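Local coordinates for protein MP-4 (Mucuna pruriens, PDB 5DSS) that contributes to snake venom neutralization by Mucuna pruriens seeds by stimulating cross-reactive antibodies, and belongs to the Kunitz-type plant protease inhibitor family, with a probable beta-trefoil fold, at residues R18-I23 with G59-F64. Numbering follows the deposited sequence.
Sequences RGKYYI and GLPVKF
Tyr21 and Val62 exchange two weak backbone hydrogen bonds. Val62 N donates to Tyr21 O at 2.8 Å, but the bond is bent, with an N-H...O angle of 127°. The return bond, from Tyr21 N to Val62 O, is longer at 3.4 Å. Pro61 CA also lies against Tyr21 O as a CA-H...O contact. The two segments run roughly antiparallel here, but the pairing is loose and short. A third weak hydrogen bond comes from a side chain. Lys63 extends beside Arg18, turns at its last torsion (chi4 70°), and brings NZ to 3.2 Å from Arg18 O. This places the like charges of Arg18 NH1 and Lys63 NZ 3.8 Å apart. A salt bridge from Arg18 NH2 to the C-terminal carboxylate of Asn185 would partly offset this.

Lys20 lies alongside Pro61, with Lys20 CB 3.7 Å from Pro61 CB. Ile23 and Val62 cross at about a right angle, and Ile23 CG1 sits 3.8 Å from Val62 CG2. Val62 CG1 is anti to the backbone N (chi1 -163°), which leaves CG2 beside that N, facing Ile23 CG1. Ile23 CD1 meets the edge of the Phe64 ring at CZ, 4.3 Å away. The Tyr22 ring turns its edge to Gly59 O.

The contact joins two strands of a three-stranded antiparallel sheet, consistent with the all-beta trefoil fold of the Kunitz-type family. Strand 20-24 is central, with strand 62-63 as one outer neighbour and strand 177-180 as the other. Ile23 also touches Phe178, and both Ile23 and Val62 reach Leu35 of strand 35-37.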
ATOM      1  N   ARG A  18      -9.169  -0.804  10.994  1.00 25.87           N
ATOM      2  CA  ARG A  18      -8.341  -0.407  12.138  1.00 25.63           C
ATOM      3  C   ARG A  18      -7.637  -1.652  12.643  1.00 24.98           C
ATOM      4  O   ARG A  18      -7.129  -1.690  13.761  1.00 26.42           O
ATOM      5  CB  ARG A  18      -9.145   0.234  13.279  1.00 27.61           C
ATOM      6  CG  ARG A  18      -8.248   0.855  14.362  1.00 29.66           C
ATOM      7  CD  ARG A  18      -8.794   0.841  15.795  1.00 30.43           C
ATOM      8  NE  ARG A  18      -9.184  -0.487  16.280  1.00 32.82           N
ATOM      9  CZ  ARG A  18      -8.374  -1.382  16.854  1.00 34.02           C
ATOM     10  NH1 ARG A  18      -7.083  -1.129  17.030  1.00 35.86           N
ATOM     11  NH2 ARG A  18      -8.865  -2.549  17.265  1.00 32.55           N
ATOM     12  N   GLY A  19      -7.648  -2.694  11.827  1.00 22.93           N
ATOM     13  CA  GLY A  19      -6.961  -3.900  12.179  1.00 19.59           C
ATOM     14  C   GLY A  19      -5.594  -3.784  11.559  1.00 18.26           C
ATOM     15  O   GLY A  19      -5.479  -3.463  10.369  1.00 19.54           O
ATOM     16  N   LYS A  20      -4.560  -4.052  12.358  1.00 15.77           N
ATOM     17  CA  LYS A  20      -3.178  -4.044  11.890  1.00 12.67           C
ATOM     18  C   LYS A  20      -2.842  -5.322  11.156  1.00 11.41           C
ATOM     19  O   LYS A  20      -3.085  -6.404  11.665  1.00 10.46           O
ATOM     20  CB  LYS A  20      -2.239  -3.884  13.071  1.00 11.28           C
ATOM     21  CG  LYS A  20      -2.370  -2.573  13.813  1.00  9.75           C
ATOM     22  CD  LYS A  20      -2.201  -2.868  15.277  1.00  8.50           C
ATOM     23  CE  LYS A  20      -1.149  -3.956  15.467  1.00  8.53           C
ATOM     24  NZ  LYS A  20      -0.920  -4.394  16.878  1.00  8.99           N
ATOM     25  N   TYR A  21      -2.268  -5.178   9.962  1.00 10.63           N
ATOM     26  CA  TYR A  21      -1.877  -6.300   9.124  1.00 10.12           C
ATOM     27  C   TYR A  21      -0.498  -6.099   8.536  1.00  9.94           C
ATOM     28  O   TYR A  21       0.164  -5.124   8.821  1.00  9.55           O
ATOM     29  CB  TYR A  21      -2.895  -6.486   7.993  1.00 10.25           C
ATOM     30  CG  TYR A  21      -4.289  -6.816   8.459  1.00  9.51           C
ATOM     31  CD1 TYR A  21      -4.854  -6.153   9.533  1.00  8.42           C
ATOM     32  CD2 TYR A  21      -5.049  -7.797   7.829  1.00 10.07           C
ATOM     33  CE1 TYR A  21      -6.142  -6.450   9.978  1.00  7.42           C
ATOM     34  CE2 TYR A  21      -6.340  -8.098   8.274  1.00  8.20           C
ATOM     35  CZ  TYR A  21      -6.881  -7.410   9.346  1.00  5.64           C
ATOM     36  OH  TYR A  21      -8.141  -7.671   9.807  1.00  4.02           O
ATOM     37  N   TYR A  22      -0.051  -7.062   7.746  1.00 10.72           N
ATOM     38  CA  TYR A  22       1.225  -6.973   7.060  1.00 12.07           C
ATOM     39  C   TYR A  22       0.847  -7.394   5.665  1.00 12.88           C
ATOM     40  O   TYR A  22      -0.171  -8.050   5.462  1.00 13.07           O
ATOM     41  CB  TYR A  22       2.242  -8.009   7.564  1.00 12.91           C
ATOM     42  CG  TYR A  22       2.840  -7.867   8.957  1.00 12.97           C
ATOM     43  CD1 TYR A  22       3.882  -6.995   9.201  1.00 13.16           C
ATOM     44  CD2 TYR A  22       2.392  -8.666  10.005  1.00 11.96           C
ATOM     45  CE1 TYR A  22       4.442  -6.904  10.458  1.00 14.38           C
ATOM     46  CE2 TYR A  22       2.938  -8.589  11.248  1.00 12.39           C
ATOM     47  CZ  TYR A  22       3.962  -7.710  11.483  1.00 13.83           C
ATOM     48  OH  TYR A  22       4.514  -7.622  12.756  1.00 14.66           O
ATOM     49  N   ILE A  23       1.630  -6.988   4.725  1.00 14.18           N
ATOM     50  CA  ILE A  23       1.457  -7.412   3.359  1.00 15.90           C
ATOM     51  C   ILE A  23       2.753  -8.091   2.862  1.00 17.11           C
ATOM     52  O   ILE A  23       3.751  -7.435   2.664  1.00 17.17           O
ATOM     53  CB  ILE A  23       1.052  -6.198   2.490  1.00 15.85           C
ATOM     54  CG1 ILE A  23       0.377  -5.147   3.344  1.00 14.15           C
ATOM     55  CG2 ILE A  23       0.108  -6.598   1.380  1.00 17.17           C
ATOM     56  CD1 ILE A  23       0.086  -3.904   2.588  1.00 13.48           C
ATOM     57  N   GLY A  59       8.079  -5.970   7.831  1.00 11.52           N
ATOM     58  CA  GLY A  59       7.862  -4.528   7.846  1.00 11.63           C
ATOM     59  C   GLY A  59       7.044  -3.945   8.978  1.00 10.99           C
ATOM     60  O   GLY A  59       7.300  -4.234  10.146  1.00 11.33           O
ATOM     61  N   LEU A  60       6.072  -3.111   8.624  1.00 10.81           N
ATOM     62  CA  LEU A  60       5.283  -2.350   9.592  1.00 10.90           C
ATOM     63  C   LEU A  60       3.771  -2.576   9.382  1.00 11.70           C
ATOM     64  O   LEU A  60       3.296  -2.602   8.229  1.00 11.07           O
ATOM     65  CB  LEU A  60       5.590  -0.851   9.410  1.00 10.50           C
ATOM     66  CG  LEU A  60       6.564   0.014  10.215  1.00 10.49           C
ATOM     67  CD1 LEU A  60       8.026  -0.333   9.969  1.00 10.79           C
ATOM     68  CD2 LEU A  60       6.322   1.465   9.839  1.00 10.69           C
ATOM     69  N   PRO A  61       3.010  -2.706  10.487  1.00 12.10           N
ATOM     70  CA  PRO A  61       1.557  -2.921  10.403  1.00 12.36           C
ATOM     71  C   PRO A  61       0.857  -1.936   9.462  1.00 12.89           C
ATOM     72  O   PRO A  61       1.347  -0.815   9.273  1.00 14.13           O
ATOM     73  CB  PRO A  61       1.088  -2.706  11.846  1.00 11.63           C
ATOM     74  CG  PRO A  61       2.261  -3.088  12.675  1.00 11.71           C
ATOM     75  CD  PRO A  61       3.466  -2.629  11.890  1.00 12.06           C
ATOM     76  N   VAL A  62      -0.266  -2.360   8.884  1.00 12.28           N
ATOM     77  CA  VAL A  62      -0.963  -1.604   7.862  1.00 11.75           C
ATOM     78  C   VAL A  62      -2.459  -1.486   8.178  1.00 11.67           C
ATOM     79  O   VAL A  62      -3.213  -2.479   8.094  1.00 10.67           O
ATOM     80  CB  VAL A  62      -0.766  -2.374   6.521  1.00 12.44           C
ATOM     81  CG1 VAL A  62      -1.083  -1.480   5.325  1.00 12.52           C
ATOM     82  CG2 VAL A  62       0.645  -2.950   6.398  1.00 11.62           C
ATOM     83  N   LYS A  63      -2.901  -0.277   8.518  1.00 11.46           N
ATOM     84  CA  LYS A  63      -4.298  -0.068   8.914  1.00 11.54           C
ATOM     85  C   LYS A  63      -5.284   0.364   7.816  1.00 11.71           C
ATOM     86  O   LYS A  63      -5.405   1.533   7.480  1.00 11.02           O
ATOM     87  CB  LYS A  63      -4.377   0.892  10.098  1.00 10.97           C
ATOM     88  CG  LYS A  63      -4.731   0.239  11.423  1.00 11.16           C
ATOM     89  CD  LYS A  63      -4.618   1.278  12.537  1.00 11.29           C
ATOM     90  CE  LYS A  63      -5.186   0.824  13.870  1.00 10.66           C
ATOM     91  NZ  LYS A  63      -4.392  -0.233  14.559  1.00 11.75           N
ATOM     92  N   PHE A  64      -6.036  -0.602   7.303  1.00 12.97           N
ATOM     93  CA  PHE A  64      -7.046  -0.320   6.300  1.00 14.03           C
ATOM     94  C   PHE A  64      -8.358   0.164   6.955  1.00 15.84           C
ATOM     95  O   PHE A  64      -9.257  -0.637   7.223  1.00 17.64           O
ATOM     96  CB  PHE A  64      -7.325  -1.581   5.467  1.00 13.72           C
ATOM     97  CG  PHE A  64      -6.175  -2.024   4.579  1.00 13.52           C
ATOM     98  CD1 PHE A  64      -5.039  -2.621   5.109  1.00 14.23           C
ATOM     99  CD2 PHE A  64      -6.271  -1.901   3.193  1.00 13.28           C
ATOM    100  CE1 PHE A  64      -4.006  -3.045   4.279  1.00 14.44           C
ATOM    101  CE2 PHE A  64      -5.250  -2.323   2.362  1.00 12.42           C
ATOM    102  CZ  PHE A  64      -4.114  -2.892   2.906  1.00 13.82           C
TER